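Local structure of uncharacterized protein Rv2277c (Mycobacterium tuberculosis, 5VUG) at residues A[51-56]-A[106-111]; A[111-116]-A[145-150]; A[249-254]-A[268-273]. The protein is uncharacterized but carries a TIM-barrel glycerophosphodiester phosphodiesterase domain and probably hydrolyses phosphoric diesters. One frame throughout, in Å; residues are numbered along the deposited sequence.

How the contacts relate
Contacts 1, 2 and 3 follow one another along the chain, and all lie within the glycerophosphodiester phosphodiesterase domain. Contacts 1 and 2 are neighbours, with centres about 12 Å apart: they share Q111, both use helix 109-114, and touch where L56 CD1 packs on A112 CB. Contact 3, its centre about 25 Å from that of contact 1 and 23 Å from that of contact 2, lies across the chain's centre from contact 1, though both reach the same curled sheet. Contacts 1 and 2 thus tie the two ends of helix 109-114 to neighbouring elements of the barrel, strand 54-56 and the loop before strand 151-154, while contact 3 joins its adjacent parallel strands 245-249 and 267-270.

Contact 1 (A[51-56]-A[106-111])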
loop_
_atom_site.group_PDB
_atom_site.type_symbol
_atom_site.label_atom_id
_atom_site.label_comp_id
_atom_site.label_asym_id
_atom_site.label_seq_id
_atom_site.Cartn_x
_atom_site.Cartn_y
_atom_site.Cartn_z
ATOM N N ASP A 51 1.419 -31.964 -26.147
ATOM C CA ASP A 51 1.460 -33.386 -25.827
ATOM C C ASP A 51 2.062 -33.675 -24.451
ATOM O O ASP A 51 2.586 -34.775 -24.219
ATOM C CB ASP A 51 2.085 -34.223 -26.954
ATOM C CG ASP A 51 3.466 -33.747 -27.375
ATOM O OD1 ASP A 51 3.917 -32.675 -26.929
ATOM O OD2 ASP A 51 4.102 -34.472 -28.174
ATOM N N GLY A 52 1.997 -32.709 -23.539
ATOM C CA GLY A 52 2.199 -32.991 -22.133
ATOM C C GLY A 52 3.623 -33.075 -21.652
ATOM O O GLY A 52 3.861 -33.664 -20.595
ATOM N N VAL A 53 4.575 -32.484 -22.360
ATOM C CA VAL A 53 5.972 -32.494 -21.939
ATOM C C VAL A 53 6.327 -31.107 -21.412
ATOM O O VAL A 53 6.241 -30.124 -22.161
ATOM C CB VAL A 53 6.916 -32.911 -23.076
ATOM C CG1 VAL A 53 8.365 -32.898 -22.579
ATOM C CG2 VAL A 53 6.526 -34.272 -23.613
ATOM N N PRO A 54 6.735 -30.977 -20.150
ATOM C CA PRO A 54 7.184 -29.667 -19.660
ATOM C C PRO A 54 8.427 -29.217 -20.415
ATOM O O PRO A 54 9.354 -30.002 -20.649
ATOM C CB PRO A 54 7.488 -29.925 -18.176
ATOM C CG PRO A 54 6.613 -31.110 -17.829
ATOM C CD PRO A 54 6.638 -31.976 -19.072
ATOM N N VAL A 55 8.423 -27.943 -20.816
ATOM C CA VAL A 55 9.534 -27.290 -21.506
ATOM C C VAL A 55 9.819 -25.970 -20.791
ATOM O O VAL A 55 9.020 -25.487 -19.984
ATOM C CB VAL A 55 9.245 -27.048 -23.012
ATOM C CG1 VAL A 55 8.991 -28.369 -23.746
ATOM C CG2 VAL A 55 8.065 -26.082 -23.206
ATOM N N LEU A 56 10.980 -25.383 -21.078
ATOM C CA LEU A 56 11.355 -24.102 -20.480
ATOM C C LEU A 56 10.996 -22.978 -21.443
ATOM O O LEU A 56 11.502 -22.935 -22.568
ATOM C CB LEU A 56 12.846 -24.038 -20.146
ATOM C CG LEU A 56 13.410 -25.109 -19.212
ATOM C CD1 LEU A 56 14.799 -24.680 -18.749
ATOM C CD2 LEU A 56 12.477 -25.348 -18.009
ATOM N N ILE A 106 14.527 -24.453 -27.611
ATOM C CA ILE A 106 13.732 -24.680 -26.400
ATOM C C ILE A 106 14.074 -26.051 -25.833
ATOM O O ILE A 106 13.928 -27.059 -26.540
ATOM C CB ILE A 106 12.225 -24.596 -26.681
ATOM C CG1 ILE A 106 11.818 -23.186 -27.119
ATOM C CG2 ILE A 106 11.425 -25.066 -25.455
ATOM C CD1 ILE A 106 10.352 -23.092 -27.546
ATOM N N PRO A 107 14.494 -26.144 -24.561
ATOM C CA PRO A 107 14.767 -27.454 -23.957
ATOM C C PRO A 107 13.582 -27.995 -23.171
ATOM O O PRO A 107 12.733 -27.230 -22.701
ATOM C CB PRO A 107 15.917 -27.135 -22.998
ATOM C CG PRO A 107 15.541 -25.718 -22.488
ATOM C CD PRO A 107 14.854 -25.028 -23.657
ATOM N N THR A 108 13.527 -29.309 -22.985
ATOM C CA THR A 108 12.554 -29.842 -22.050
ATOM C C THR A 108 13.037 -29.591 -20.623
ATOM O O THR A 108 14.231 -29.382 -20.372
ATOM C CB THR A 108 12.372 -31.352 -22.237
ATOM O OG1 THR A 108 13.611 -32.037 -21.970
ATOM C CG2 THR A 108 11.874 -31.683 -23.643
ATOM N N LEU A 109 12.087 -29.606 -19.680
ATOM C CA LEU A 109 12.465 -29.541 -18.271
ATOM C C LEU A 109 13.408 -30.682 -17.922
ATOM O O LEU A 109 14.377 -30.496 -17.175
ATOM C CB LEU A 109 11.218 -29.577 -17.389
ATOM C CG LEU A 109 11.475 -29.670 -15.876
ATOM C CD1 LEU A 109 12.220 -28.447 -15.350
ATOM C CD2 LEU A 109 10.148 -29.847 -15.152
ATOM N N GLU A 110 13.149 -31.868 -18.478
ATOM C CA GLU A 110 13.991 -33.030 -18.205
ATOM C C GLU A 110 15.427 -32.794 -18.671
ATOM O O GLU A 110 16.385 -33.112 -17.947
ATOM C CB GLU A 110 13.366 -34.269 -18.858
ATOM C CG GLU A 110 14.057 -35.579 -18.545
ATOM C CD GLU A 110 13.111 -36.783 -18.569
ATOM O OE1 GLU A 110 13.593 -37.903 -18.320
ATOM O OE2 GLU A 110 11.892 -36.618 -18.815
ATOM N N GLN A 111 15.601 -32.217 -19.867
ATOM C CA GLN A 111 16.942 -31.869 -20.335
ATOM C C GLN A 111 17.595 -30.848 -19.418
ATOM O O GLN A 111 18.794 -30.936 -19.132
ATOM C CB GLN A 111 16.884 -31.292 -21.753
ATOM C CG GLN A 111 16.735 -32.309 -22.870
ATOM C CD GLN A 111 16.458 -31.666 -24.219
ATOM O OE1 GLN A 111 15.670 -30.725 -24.329
ATOM N NE2 GLN A 111 17.109 -32.177 -25.259
HETATM O O HOH W 1 10.414 -32.397 -19.471
#
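V55 and T108 form a single beta bridge, their CA atoms 4.0 Å apart, where strand 54-56 meets the turn that opens helix 109-114; the directions of 53-56 and 106-109 are 112° apart. The bridge fastens this helix to strand 54-56, a short strand added antiparallel to strand 41-48 of the TIM barrel, with V55 exchanging backbone bonds with Q47. Two bonds make the bridge. L56 N reaches P107 O at 3.0 Å, nearly in line with the carbonyl (C=O...N 169°), whereas L109 N comes to P54 O at 2.9 Å from above the carbonyl plane. P54 O also receives a water, and the same water accepts from E110 N, so one strand carbonyl serves the N-H groups of two successive residues in the first helical turn.

T108 is the N-cap, and with Q111 it builds a capping box: T108 OG1 accepts from Q111 N, while Q111 OE1 takes T108 N in the plane of its amide, on a lone pair. The torsion that puts T108 OG1 between the backbone N and carbonyl carbon (chi1 62°) leaves CG2 to lie 3.9 Å from V53 CG1.

L56 crosses the P107 ring at about a right angle, its CB 3.9 Å from P107 CG, and sends CD2 on to L109 CD1. P54 CB meets L109 CB at 3.8 Å, while V138 and V141 of helix 134-145 also pack on this proline. E110, one residue into the helix, makes a salt bridge with R144. At the opposite end of segment 106-111, the branch methyl CG2 of I106 touches V55 CB at 3.8 Å and L56 O at 3.6 Å.

Contact 2 (A[111-116]-A[145-150]); sequences QAIGAT and TGAAGR
R150 and T116 meet with their first torsions alike: R150 CG (chi1 66°) and T116 OG1 (chi1 60°) each stand between their own backbone N and carbonyl carbon. From there the arginine chain runs extended from CG to NE and delivers its guanidinium edge-on. R150 NH1 donates to T116 OG1 at 3.0 Å, with the hydroxyl oxygen almost exactly in the guanidinium plane and a fairly straight N-H...O angle of 158°. The neighbouring NH2 makes only a weak bond to I113 O at 3.3 Å, also at the edge.

The threonine hydroxyl passes the interaction on, for T116 OG1 itself donates to I113 O at 2.8 Å. T116 N reaches the same carbonyl oxygen from the same face of its plane, and this pair of bonds fixes the turn as the chain leaves helix 109-114. Because I113 O belongs to the C-terminal end of that helix, the positive guanidinium is probably favoured there electrostatically. R150 NH1 also bonds M120 O, just before strand 121-125, and that carbonyl is the stronger anchor of the side chain.

In the barrel, strand 121-125, helix 134-145 and strand 151-154 make a beta-alpha-beta crossover between parallel strands, and segment 145-150 is its return loop. The loop turns at G146, whose phi is positive, the first residue to leave helical geometry after helix 134-145. I113 points from helix 109-114 toward this loop. Its CG2 lies 3.5 Å from R150 NH2 and 3.8 Å from A147 CB, while L122, V141 and L142 pack around the same isoleucine. At the far end of the side chain, I113 CD1 approaches T145 OG1 to 4.0 Å; that hydroxyl is bonded to V141 O and takes a weak bond from A147 N.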
loop_
_atom_site.group_PDB
_atom_site.type_symbol
_atom_site.label_atom_id
_atom_site.label_comp_id
_atom_site.label_asym_id
_atom_site.label_seq_id
_atom_site.Cartn_x
_atom_site.Cartn_y
_atom_site.Cartn_z
ATOM N N GLN A 111 15.601 -32.217 -19.867
ATOM C CA GLN A 111 16.942 -31.869 -20.335
ATOM C C GLN A 111 17.595 -30.848 -19.418
ATOM O O GLN A 111 18.794 -30.936 -19.132
ATOM C CB GLN A 111 16.884 -31.292 -21.753
ATOM C CG GLN A 111 16.735 -32.309 -22.870
ATOM C CD GLN A 111 16.458 -31.666 -24.219
ATOM O OE1 GLN A 111 15.670 -30.725 -24.329
ATOM N NE2 GLN A 111 17.109 -32.177 -25.259
ATOM N N ALA A 112 16.830 -29.839 -18.994
ATOM C CA ALA A 112 17.358 -28.811 -18.102
ATOM C C ALA A 112 17.830 -29.408 -16.784
ATOM O O ALA A 112 18.905 -29.053 -16.282
ATOM C CB ALA A 112 16.274 -27.769 -17.840
ATOM N N ILE A 113 17.032 -30.308 -16.201
ATOM C CA ILE A 113 17.427 -30.982 -14.966
ATOM C C ILE A 113 18.752 -31.706 -15.160
ATOM O O ILE A 113 19.661 -31.609 -14.328
ATOM C CB ILE A 113 16.312 -31.938 -14.499
ATOM C CG1 ILE A 113 15.093 -31.134 -14.057
ATOM C CG2 ILE A 113 16.799 -32.861 -13.379
ATOM C CD1 ILE A 113 13.844 -31.943 -13.914
ATOM N N GLY A 114 18.886 -32.426 -16.278
ATOM C CA GLY A 114 20.112 -33.151 -16.568
ATOM C C GLY A 114 21.322 -32.265 -16.794
ATOM O O GLY A 114 22.459 -32.734 -16.637
ATOM N N ALA A 115 21.106 -31.000 -17.166
ATOM C CA ALA A 115 22.192 -30.053 -17.382
ATOM C C ALA A 115 22.631 -29.373 -16.097
ATOM O O ALA A 115 23.477 -28.476 -16.146
ATOM C CB ALA A 115 21.780 -28.984 -18.401
ATOM N N THR A 116 22.075 -29.772 -14.952
ATOM C CA THR A 116 22.480 -29.180 -13.694
ATOM C C THR A 116 23.098 -30.245 -12.798
ATOM O O THR A 116 22.746 -31.430 -12.891
ATOM C CB THR A 116 21.308 -28.511 -12.958
ATOM O OG1 THR A 116 20.291 -29.478 -12.685
ATOM C CG2 THR A 116 20.725 -27.383 -13.786
ATOM N N THR A 145 12.578 -38.369 -12.615
ATOM C CA THR A 145 13.994 -38.023 -12.604
ATOM C C THR A 145 14.607 -38.062 -11.212
ATOM O O THR A 145 15.837 -38.047 -11.100
ATOM C CB THR A 145 14.230 -36.627 -13.188
ATOM O OG1 THR A 145 13.573 -35.640 -12.379
ATOM C CG2 THR A 145 13.731 -36.544 -14.618
ATOM N N GLY A 146 13.793 -38.085 -10.157
ATOM C CA GLY A 146 14.313 -38.008 -8.807
ATOM C C GLY A 146 14.751 -36.624 -8.389
ATOM O O GLY A 146 15.449 -36.481 -7.382
ATOM N N ALA A 147 14.349 -35.594 -9.125
ATOM C CA ALA A 147 14.755 -34.231 -8.819
ATOM C C ALA A 147 13.775 -33.509 -7.906
ATOM O O ALA A 147 14.000 -32.339 -7.589
ATOM C CB ALA A 147 14.965 -33.428 -10.109
ATOM N N ALA A 148 12.694 -34.169 -7.475
ATOM C CA ALA A 148 11.734 -33.480 -6.618
ATOM C C ALA A 148 12.385 -32.982 -5.333
ATOM O O ALA A 148 11.995 -31.936 -4.809
ATOM C CB ALA A 148 10.527 -34.374 -6.314
ATOM N N GLY A 149 13.387 -33.702 -4.826
ATOM C CA GLY A 149 14.024 -33.333 -3.578
ATOM C C GLY A 149 14.892 -32.100 -3.650
ATOM O O GLY A 149 15.244 -31.555 -2.598
ATOM N N ARG A 150 15.245 -31.645 -4.852
ATOM C CA ARG A 150 16.056 -30.443 -5.002
ATOM C C ARG A 150 15.335 -29.356 -5.784
ATOM O O ARG A 150 15.971 -28.387 -6.209
ATOM C CB ARG A 150 17.426 -30.752 -5.618
ATOM C CG ARG A 150 17.388 -31.241 -7.062
ATOM C CD ARG A 150 18.821 -31.537 -7.511
ATOM N NE ARG A 150 18.916 -32.161 -8.828
ATOM C CZ ARG A 150 19.301 -31.521 -9.931
ATOM N NH1 ARG A 150 19.610 -30.229 -9.883
ATOM N NH2 ARG A 150 19.375 -32.169 -11.086
#

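Contact 3 (A[249-254]-A[268-273]); sequences FAVKTV and VLVDSP
V251 and V268 cross at about a right angle, with V251 CG2 3.7 Å from V268 CB, and this is the dense part of the contact. Beside it V251 N bonds L269 O at 3.1 Å, adding a bond two residues past the end of strand 245-249, after A250 turns the chain with positive phi. L269, with CG anti to the backbone N (chi1 -171°), brings its CD2 obliquely to within 3.5 Å of F249 CD1. The phenylalanine ring also meets W43 and Y154 inside the barrel.

These residues close a beta-alpha-beta unit of the TIM barrel: strand 245-249, helix 254-263 and the parallel strand 267-270. A bound glycerol lies about 4 Å from the L269 side chain.

Past V251 the two chains part and a single water bridges them. Water 2 donates to V251 O at 2.7 Å and accepts from D271 N at 2.8 Å, linking backbones that no longer bond directly. The D271 side chain is held separately, by a hydrogen bond between its OD1 and H16 ND1. On the exposed side K252 folds back on its own segment, its NZ donating to A250 O at 2.9 Å from above the carbonyl plane.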
loop_
_atom_site.group_PDB
_atom_site.type_symbol
_atom_site.label_atom_id
_atom_site.label_comp_id
_atom_site.label_asym_id
_atom_site.label_seq_id
_atom_site.Cartn_x
_atom_site.Cartn_y
_atom_site.Cartn_z
ATOM N N PHE A 249 14.048 -10.884 -5.100
ATOM C CA PHE A 249 13.917 -10.911 -6.552
ATOM C C PHE A 249 14.481 -9.617 -7.144
ATOM O O PHE A 249 14.569 -8.583 -6.476
ATOM C CB PHE A 249 12.443 -11.017 -6.968
ATOM C CG PHE A 249 11.750 -12.294 -6.533
ATOM C CD1 PHE A 249 12.469 -13.440 -6.210
ATOM C CD2 PHE A 249 10.359 -12.352 -6.507
ATOM C CE1 PHE A 249 11.810 -14.618 -5.846
ATOM C CE2 PHE A 249 9.696 -13.515 -6.133
ATOM C CZ PHE A 249 10.426 -14.649 -5.809
ATOM N N ALA A 250 14.837 -9.681 -8.428
ATOM C CA ALA A 250 15.260 -8.500 -9.190
ATOM C C ALA A 250 16.445 -7.789 -8.529
ATOM O O ALA A 250 16.444 -6.571 -8.333
ATOM C CB ALA A 250 14.087 -7.548 -9.446
ATOM N N VAL A 251 17.459 -8.571 -8.166
ATOM C CA VAL A 251 18.687 -8.046 -7.577
ATOM C C VAL A 251 19.626 -7.733 -8.738
ATOM O O VAL A 251 20.132 -8.643 -9.403
ATOM C CB VAL A 251 19.298 -9.049 -6.592
ATOM C CG1 VAL A 251 20.655 -8.552 -6.054
ATOM C CG2 VAL A 251 18.300 -9.329 -5.441
ATOM N N LYS A 252 19.824 -6.444 -9.008
ATOM C CA LYS A 252 20.521 -5.968 -10.204
ATOM C C LYS A 252 21.829 -5.255 -9.913
ATOM O O LYS A 252 22.819 -5.493 -10.610
ATOM C CB LYS A 252 19.624 -5.011 -11.004
ATOM C CG LYS A 252 18.246 -5.564 -11.338
ATOM C CD LYS A 252 17.409 -4.546 -12.097
ATOM C CE LYS A 252 15.938 -4.721 -11.775
ATOM N NZ LYS A 252 15.723 -4.539 -10.307
ATOM N N THR A 253 21.858 -4.370 -8.922
ATOM C CA THR A 253 23.012 -3.517 -8.677
ATOM C C THR A 253 23.814 -4.050 -7.500
ATOM O O THR A 253 23.318 -4.827 -6.681
ATOM C CB THR A 253 22.563 -2.090 -8.354
ATOM O OG1 THR A 253 21.863 -2.087 -7.102
ATOM C CG2 THR A 253 21.637 -1.567 -9.431
ATOM N N VAL A 254 25.069 -3.603 -7.415
ATOM C CA VAL A 254 25.867 -3.926 -6.237
ATOM C C VAL A 254 25.195 -3.401 -4.976
ATOM O O VAL A 254 25.301 -4.008 -3.909
ATOM C CB VAL A 254 27.330 -3.447 -6.383
ATOM C CG1 VAL A 254 27.416 -1.930 -6.312
ATOM C CG2 VAL A 254 28.195 -4.080 -5.313
ATOM N N VAL A 268 19.612 -14.395 -3.617
ATOM C CA VAL A 268 19.313 -13.282 -4.512
ATOM C C VAL A 268 19.131 -13.812 -5.928
ATOM O O VAL A 268 19.869 -14.700 -6.374
ATOM C CB VAL A 268 20.399 -12.186 -4.484
ATOM C CG1 VAL A 268 20.426 -11.500 -3.130
ATOM C CG2 VAL A 268 21.788 -12.756 -4.826
ATOM N N LEU A 269 18.144 -13.264 -6.633
ATOM C CA LEU A 269 17.781 -13.714 -7.975
ATOM C C LEU A 269 18.356 -12.717 -8.980
ATOM O O LEU A 269 17.932 -11.558 -9.015
ATOM C CB LEU A 269 16.258 -13.793 -8.079
ATOM C CG LEU A 269 15.623 -14.441 -9.309
ATOM C CD1 LEU A 269 16.188 -15.838 -9.559
ATOM C CD2 LEU A 269 14.105 -14.527 -9.120
ATOM N N VAL A 270 19.320 -13.166 -9.794
ATOM C CA VAL A 270 20.151 -12.281 -10.612
ATOM C C VAL A 270 20.024 -12.607 -12.101
ATOM O O VAL A 270 20.026 -13.776 -12.504
ATOM C CB VAL A 270 21.631 -12.295 -10.164
ATOM C CG1 VAL A 270 21.744 -11.956 -8.676
ATOM C CG2 VAL A 270 22.309 -13.639 -10.480
ATOM N N ASP A 271 19.946 -11.555 -12.928
ATOM C CA ASP A 271 19.911 -11.740 -14.375
ATOM C C ASP A 271 21.283 -12.041 -14.957
ATOM O O ASP A 271 21.365 -12.603 -16.055
ATOM C CB ASP A 271 19.355 -10.499 -15.079
ATOM C CG ASP A 271 17.858 -10.319 -14.877
ATOM O OD1 ASP A 271 17.253 -11.082 -14.103
ATOM O OD2 ASP A 271 17.279 -9.413 -15.516
ATOM N N SER A 272 22.360 -11.667 -14.271
ATOM C CA SER A 272 23.711 -11.873 -14.793
ATOM C C SER A 272 24.573 -12.607 -13.781
ATOM O O SER A 272 25.233 -11.977 -12.941
ATOM C CB SER A 272 24.367 -10.550 -15.178
ATOM O OG SER A 272 25.685 -10.767 -15.649
ATOM N N PRO A 273 24.612 -13.935 -13.847
ATOM C CA PRO A 273 25.594 -14.685 -13.052
ATOM C C PRO A 273 27.020 -14.194 -13.236
ATOM O O PRO A 273 27.803 -14.227 -12.281
ATOM C CB PRO A 273 25.405 -16.117 -13.565
ATOM C CG PRO A 273 23.928 -16.167 -13.890
ATOM C CD PRO A 273 23.633 -14.821 -14.506
HETATM O O HOH W 2 19.581 -8.896 -12.033
#